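Side-chain contacts in cadherin-5 (Gallus gallus, PDB 3PPE), which mediates calcium-dependent, homophilic cell-cell adhesion at endothelial junctions through its extracellular cadherin domains, the first two of which form this chain: residues His8-Glu11 with Glu12-Ser15; Arg60-Arg63 with Glu64-Ala67; Pro134-Ala137 with Gly138-Thr141. All coordinates share one frame; numbering follows the deposited sequence. Where two conformers were deposited one is given.

Interaction 1. Residues His8-Glu11 with Glu12-Ser15. With CA (calcium ion), chain C; CA (calcium ion), chain E.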
loop_
_atom_site.group_PDB
_atom_site.type_symbol
_atom_site.label_atom_id
_atom_site.label_comp_id
_atom_site.label_asym_id
_atom_site.label_seq_id
_atom_site.Cartn_x
_atom_site.Cartn_y
_atom_site.Cartn_z
ATOM N N HIS A 8 -0.853 6.971 -0.097
ATOM C CA HIS A 8 0.119 7.073 -1.191
ATOM C C HIS A 8 -0.110 5.909 -2.088
ATOM O O HIS A 8 -0.286 4.786 -1.640
ATOM C CB HIS A 8 1.584 7.050 -0.682
ATOM C CG HIS A 8 1.860 8.099 0.330
ATOM N ND1 HIS A 8 1.556 7.929 1.670
ATOM C CD2 HIS A 8 2.325 9.366 0.201
ATOM C CE1 HIS A 8 1.839 9.042 2.327
ATOM N NE2 HIS A 8 2.304 9.929 1.459
ATOM N N ILE A 9 -0.123 6.217 -3.367
ATOM C CA ILE A 9 -0.208 5.202 -4.413
ATOM C C ILE A 9 0.746 5.574 -5.555
ATOM O O ILE A 9 0.819 6.714 -5.979
ATOM C CB ILE A 9 -1.657 4.985 -4.930
ATOM C CG1 ILE A 9 -1.668 3.998 -6.109
ATOM C CG2 ILE A 9 -2.356 6.328 -5.263
ATOM C CD1 ILE A 9 -3.033 3.432 -6.478
ATOM N N ARG A 10 1.503 4.585 -6.011
ATOM C CA ARG A 10 2.469 4.752 -7.082
ATOM C C ARG A 10 1.792 5.051 -8.408
ATOM O O ARG A 10 0.756 4.470 -8.723
ATOM C CB ARG A 10 3.307 3.464 -7.163
ATOM C CG ARG A 10 4.712 3.662 -7.727
ATOM C CD ARG A 10 5.557 2.374 -7.676
ATOM N NE ARG A 10 5.160 1.364 -8.670
ATOM C CZ ARG A 10 4.566 0.191 -8.411
ATOM N NH1 ARG A 10 4.252 -0.169 -7.160
ATOM N NH2 ARG A 10 4.269 -0.632 -9.423
ATOM N N GLU A 11 2.361 5.958 -9.213
ATOM C CA GLU A 11 1.819 6.196 -10.544
ATOM C C GLU A 11 2.218 5.090 -11.487
ATOM O O GLU A 11 3.187 4.367 -11.232
ATOM C CB GLU A 11 2.295 7.543 -11.113
ATOM C CG GLU A 11 3.823 7.586 -11.294
ATOM C CD GLU A 11 4.298 8.696 -12.218
ATOM O OE1 GLU A 11 3.539 9.116 -13.125
ATOM O OE2 GLU A 11 5.446 9.140 -12.032
ATOM N N GLU A 12 1.447 4.959 -12.573
ATOM C CA GLU A 12 1.801 4.093 -13.733
ATOM C C GLU A 12 1.893 2.588 -13.394
ATOM O O GLU A 12 2.690 1.844 -13.964
ATOM C CB GLU A 12 3.114 4.572 -14.395
ATOM C CG GLU A 12 3.203 6.082 -14.660
ATOM C CD GLU A 12 2.265 6.611 -15.742
ATOM O OE1 GLU A 12 2.404 7.807 -16.075
ATOM O OE2 GLU A 12 1.380 5.907 -16.268
ATOM N N ILE A 13 1.060 2.158 -12.452
ATOM C CA ILE A 13 1.025 0.760 -12.039
ATOM C C ILE A 13 0.435 -0.124 -13.132
ATOM O O ILE A 13 -0.665 0.131 -13.624
ATOM C CB ILE A 13 0.210 0.574 -10.745
ATOM C CG1 ILE A 13 0.884 1.303 -9.582
ATOM C CG2 ILE A 13 0.043 -0.905 -10.429
ATOM C CD1 ILE A 13 0.017 1.414 -8.346
ATOM N N ASP A 14 1.173 -1.162 -13.509
ATOM C CA ASP A 14 0.929 -1.859 -14.767
ATOM C C ASP A 14 0.532 -3.312 -14.525
ATOM O O ASP A 14 0.460 -4.110 -15.460
ATOM C CB ASP A 14 2.167 -1.794 -15.663
ATOM C CG ASP A 14 3.272 -2.724 -15.199
ATOM O OD1 ASP A 14 3.035 -3.505 -14.254
ATOM O OD2 ASP A 14 4.376 -2.673 -15.781
ATOM N N SER A 15 0.276 -3.647 -13.265
ATOM C CA SER A 15 -0.457 -4.863 -12.930
ATOM C C SER A 15 -1.963 -4.627 -12.972
ATOM O O SER A 15 -2.420 -3.494 -13.117
ATOM C CB SER A 15 -0.042 -5.375 -11.550
ATOM O OG SER A 15 -0.182 -4.365 -10.567
HETATM CA CA CA C . 3.966 9.646 -15.381
HETATM CA CA CA E . 7.069 10.537 -12.962
HETATM O O HOH W 1 -1.016 3.846 -10.957
HETATM O O HOH W 2 4.297 -1.519 -12.057
HETATM O O HOH W 3 4.725 10.492 -17.564
#
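OE1 of E11 binds the calcium ion of chain C at 2.4 Å, and OE1 of E12 reaches the same ion at 2.5 Å. The other E11 oxygen, OE2, lies 2.3 Å from the calcium of chain E, leaving this carboxylate between two metals. The end of strand 6-10 and the loop after it thus supply ligands to the calcium sites at the junction of the first and second cadherin domains. E11 CG sits between its backbone N and carbonyl carbon (chi1 63°) and the chain beyond runs straight out to the ions, whereas E12 bends at chi2 (-69°) to turn its carboxylate toward the shared calcium ion. The two carboxylate planes are 29° apart. R63 is the strongest polar partner of E11, and E12 OE2 forms a salt bridge with R60. Behind the metals, water 1 donates to R10 O (2.9 Å) and accepts from I13 N (3.1 Å). I13 CG1 lies 3.9 Å above one face of the R10 guanidinium, toward its rim, while CD1 packs on I9 CG1 at 3.8 Å. With an alanine at I13, the R10 guanidinium would probably lose the aliphatic cover on that face and turn more freely, and a gap would open beside I9. The two OE1 atoms approach within 3.4 Å, probably repulsive without the bound cation and consistent with calcium-dependent order in this loop.

Interaction 2. Residues Arg60-Arg63 with Glu64-Ala67; sequences RLDR and EKKA. With CA (calcium ion), chain C; CA (calcium ion), chain E.
D62, R63 and E64 belong to the LDRE motif of the first cadherin domain, where D62 and E64 both bind calcium at the junction with the second domain. D62 OD1 and E64 OE1 each lie 2.3 Å from the calcium of chain C. E64, bent at chi2 (73°), also holds the calcium of chain E with both oxygens, so OE1 bridges the two ions. E64 N also donates to D62 OD1 at 3.0 Å, from above the carboxylate plane. D62 O takes two backbone bonds, from K65 N at 3.0 Å and, much straighter, from K66 N at 3.2 Å (169°). R63 reaches E64 with one edge of its guanidinium, NH2 giving a 2.9 Å salt-bridge hydrogen bond to the anti lone pair of E64 OE2, with a weak second one from NE. The guanidinium and carboxylate planes stand 60° apart, and D96 is the stronger polar partner of R63. The aliphatic R63 CG rests on A67 CB at 3.8 Å, while K65 CD passes D62 OD2 at 3.6 Å. Alternating acidic ligands on a tight turn, with a basic residue between them, characterise the LDRE motif, by which a cadherin domain contributes ligands to the calcium sites at its junction with the next domain.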
loop_
_atom_site.group_PDB
_atom_site.type_symbol
_atom_site.label_atom_id
_atom_site.label_comp_id
_atom_site.label_asym_id
_atom_site.label_seq_id
_atom_site.Cartn_x
_atom_site.Cartn_y
_atom_site.Cartn_z
ATOM N N ARG A 60 -5.169 3.532 -13.856
ATOM C CA ARG A 60 -3.749 3.822 -13.744
ATOM C C ARG A 60 -3.593 5.339 -13.659
ATOM O O ARG A 60 -4.313 6.093 -14.338
ATOM C CB ARG A 60 -2.995 3.307 -14.960
ATOM C CG ARG A 60 -2.886 1.811 -15.002
ATOM C CD ARG A 60 -2.062 1.398 -16.203
ATOM N NE ARG A 60 -0.767 2.089 -16.177
ATOM C CZ ARG A 60 -0.407 3.096 -16.971
ATOM N NH1 ARG A 60 -1.220 3.576 -17.917
ATOM N NH2 ARG A 60 0.795 3.615 -16.826
ATOM N N LEU A 61 -2.664 5.770 -12.816
ATOM C CA LEU A 61 -2.473 7.172 -12.521
ATOM C C LEU A 61 -1.144 7.741 -13.106
ATOM O O LEU A 61 -0.132 7.059 -13.162
ATOM C CB LEU A 61 -2.492 7.369 -10.994
ATOM C CG LEU A 61 -3.753 6.870 -10.266
ATOM C CD1 LEU A 61 -3.531 6.870 -8.752
ATOM C CD2 LEU A 61 -4.977 7.702 -10.691
ATOM N N ASP A 62 -1.168 8.999 -13.496
ATOM C CA ASP A 62 0.026 9.657 -13.984
ATOM C C ASP A 62 0.258 10.843 -13.092
ATOM O O ASP A 62 -0.499 11.796 -13.149
ATOM C CB ASP A 62 -0.224 10.116 -15.421
ATOM C CG ASP A 62 0.982 10.815 -16.047
ATOM O OD1 ASP A 62 2.074 10.897 -15.430
ATOM O OD2 ASP A 62 0.809 11.277 -17.177
ATOM N N ARG A 63 1.290 10.790 -12.252
ATOM C CA ARG A 63 1.627 11.938 -11.384
ATOM C C ARG A 63 1.848 13.240 -12.181
ATOM O O ARG A 63 1.557 14.341 -11.695
ATOM C CB ARG A 63 2.857 11.623 -10.513
ATOM C CG ARG A 63 3.070 12.579 -9.351
ATOM C CD ARG A 63 4.566 12.645 -9.002
ATOM N NE ARG A 63 5.328 13.267 -10.114
ATOM C CZ ARG A 63 5.451 14.589 -10.274
ATOM N NH1 ARG A 63 4.882 15.408 -9.421
ATOM N NH2 ARG A 63 6.093 15.093 -11.319
ATOM N N GLU A 64 2.326 13.116 -13.404
ATOM C CA GLU A 64 2.587 14.306 -14.220
ATOM C C GLU A 64 1.307 14.969 -14.757
ATOM O O GLU A 64 1.344 16.109 -15.204
ATOM C CB GLU A 64 3.560 13.988 -15.366
ATOM C CG GLU A 64 5.022 13.885 -14.912
ATOM C CD GLU A 64 5.352 12.645 -14.121
ATOM O OE1 GLU A 64 5.077 11.502 -14.578
ATOM O OE2 GLU A 64 5.933 12.789 -13.023
ATOM N N LYS A 65 0.180 14.256 -14.684
ATOM C CA LYS A 65 -1.145 14.829 -14.976
ATOM C C LYS A 65 -1.766 15.424 -13.705
ATOM O O LYS A 65 -2.220 16.574 -13.693
ATOM C CB LYS A 65 -2.041 13.684 -15.402
ATOM C CG LYS A 65 -2.767 13.854 -16.702
ATOM C CD LYS A 65 -1.804 13.600 -17.877
ATOM C CE LYS A 65 -2.551 13.012 -19.080
ATOM N NZ LYS A 65 -2.027 13.590 -20.356
ATOM N N LYS A 66 -1.804 14.624 -12.623
ATOM C CA LYS A 66 -2.316 15.112 -11.327
ATOM C C LYS A 66 -1.559 14.438 -10.213
ATOM O O LYS A 66 -1.453 13.223 -10.196
ATOM C CB LYS A 66 -3.811 14.826 -11.195
ATOM C CG LYS A 66 -4.429 15.478 -9.942
ATOM C CD LYS A 66 -5.918 15.670 -10.129
ATOM C CE LYS A 66 -6.579 16.033 -8.804
ATOM N NZ LYS A 66 -6.175 17.377 -8.289
ATOM N N ALA A 67 -0.998 15.205 -9.299
ATOM C CA ALA A 67 -0.019 14.629 -8.370
ATOM C C ALA A 67 -0.619 14.247 -7.016
ATOM O O ALA A 67 0.009 13.532 -6.210
ATOM C CB ALA A 67 1.138 15.586 -8.195
HETATM CA CA CA C . 3.966 9.646 -15.381
HETATM CA CA CA E . 7.069 10.537 -12.962
HETATM O O HOH W 3 4.725 10.492 -17.564
#

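Interaction 3. Residues Pro134-Ala137 with Gly138-Thr141. With CA (calcium ion), chain D.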
loop_
_atom_site.group_PDB
_atom_site.type_symbol
_atom_site.label_atom_id
_atom_site.label_comp_id
_atom_site.label_asym_id
_atom_site.label_seq_id
_atom_site.Cartn_x
_atom_site.Cartn_y
_atom_site.Cartn_z
ATOM N N PRO A 134 10.870 16.766 -8.554
ATOM C CA PRO A 134 12.213 17.253 -8.232
ATOM C C PRO A 134 12.538 17.076 -6.753
ATOM O O PRO A 134 13.637 17.421 -6.317
ATOM C CB PRO A 134 12.133 18.741 -8.578
ATOM C CG PRO A 134 10.701 19.087 -8.394
ATOM C CD PRO A 134 9.927 17.868 -8.810
ATOM N N THR A 135 11.587 16.544 -5.992
ATOM C CA THR A 135 11.788 16.305 -4.567
ATOM C C THR A 135 12.096 14.837 -4.293
ATOM O O THR A 135 12.339 14.447 -3.151
ATOM C CB THR A 135 10.555 16.724 -3.745
ATOM O OG1 THR A 135 9.443 15.889 -4.088
ATOM C CG2 THR A 135 10.199 18.176 -4.022
ATOM N N VAL A 136 12.084 14.028 -5.347
ATOM C CA VAL A 136 12.393 12.609 -5.226
ATOM C C VAL A 136 13.862 12.424 -5.591
ATOM O O VAL A 136 14.486 13.314 -6.168
ATOM C CB VAL A 136 11.392 11.744 -6.013
ATOM C CG1 VAL A 136 11.611 10.269 -5.709
ATOM C CG2 VAL A 136 9.964 12.156 -5.685
ATOM N N ALA A 137 14.410 11.262 -5.249
ATOM C CA ALA A 137 15.847 11.035 -5.342
ATOM C C ALA A 137 16.184 11.021 -6.829
ATOM O O ALA A 137 16.088 9.985 -7.487
ATOM C CB ALA A 137 16.252 9.721 -4.691
ATOM N N GLY A 138 16.578 12.177 -7.352
ATOM C CA GLY A 138 17.342 12.235 -8.585
ATOM C C GLY A 138 16.457 12.258 -9.815
ATOM O O GLY A 138 16.943 12.400 -10.938
ATOM N N HIS A 139 15.153 12.118 -9.603
ATOM C CA HIS A 139 14.227 11.829 -10.691
ATOM C C HIS A 139 14.208 12.959 -11.714
ATOM O O HIS A 139 14.027 12.724 -12.910
ATOM C CB HIS A 139 12.818 11.590 -10.145
ATOM C CG HIS A 139 12.620 10.227 -9.557
ATOM N ND1 HIS A 139 11.373 9.697 -9.310
ATOM C CD2 HIS A 139 13.513 9.287 -9.168
ATOM C CE1 HIS A 139 11.504 8.489 -8.793
ATOM N NE2 HIS A 139 12.793 8.216 -8.696
ATOM N N ALA A 140 14.397 14.185 -11.239
ATOM C CA ALA A 140 14.385 15.350 -12.104
ATOM C C ALA A 140 15.763 16.027 -12.046
ATOM O O ALA A 140 15.899 17.232 -12.291
ATOM C CB ALA A 140 13.320 16.288 -11.651
ATOM N N THR A 141 16.788 15.263 -11.709
ATOM C CA THR A 141 18.129 15.771 -11.685
ATOM C C THR A 141 18.672 15.698 -13.122
ATOM O O THR A 141 18.801 14.604 -13.670
ATOM C CB THR A 141 19.032 14.903 -10.784
ATOM O OG1 THR A 141 18.570 14.973 -9.432
ATOM C CG2 THR A 141 20.465 15.423 -10.799
HETATM CA CA CA D . 13.385 11.950 -14.965
HETATM O O HOH W 4 14.565 14.988 -8.723
#
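V136 and H139 make the aromatic part of this contact, a CH-pi interaction in a loop of the second cadherin domain. V136 CG1 stands over the centre of the imidazole, 3.6 Å from its centroid and 14° off the ring normal; it is nearest to CE1. The histidine CG is turned anti to its own carbonyl carbon (chi1 -79°), swinging the ring back across V136. D96, a calcium ligand, touches V136 and is hydrogen-bonded to H139 ND1, so the ring is held at one face and by its nitrogen.

Metal binding falls to the backbone: H139 O lies 2.3 Å from the calcium of chain D, a site completed by N98, N100, D130, D132 and D184.

Hydrogen bonds close the loop around V136 O. G138 N donates to it weakly, at 2.7 Å and 120°, across A137 in the manner of an inverse gamma turn. Water 4 donates to the same oxygen at 3.1 Å and accepts from A140 N at 2.6 Å. A type I beta turn follows from G138 to T141, with T141 N bonded to G138 O at 3.0 Å. G138 has a positive phi, and a beta carbon there would collide with A137 O.

Apolar packing is slight: A140 CB meets P134 CB at 4.1 Å. Across the dimer, V136 packs on D52 and A137 on Y51 of the second subunit.

The imidazole is thus not a metal ligand here. Its bond to D96 probably favours a proton on ND1, while the positive ion at H139 O is likely to polarise the peptide and strengthen A140 N as a donor to the water.

Overall arrangement
Interactions 1 and 2, their centres 9 Å apart, build the first-domain side of the calcium linker: both bind the ions of chains C and E and share water 3. They also touch directly, by a probable hydrogen bond from E12 N to L61 O at 2.7 Å, beside the E12-R60 salt bridge. Interaction 3 serves the third calcium from the second domain; its centre lies about 18 Å from that of interaction 1 and about 16 Å from that of interaction 2, the nearest atoms of interactions 2 and 3 being about 5 Å apart. D96 spans this gap, as partner of both R63 and H139, and D132 binds the calciums of chains E and D.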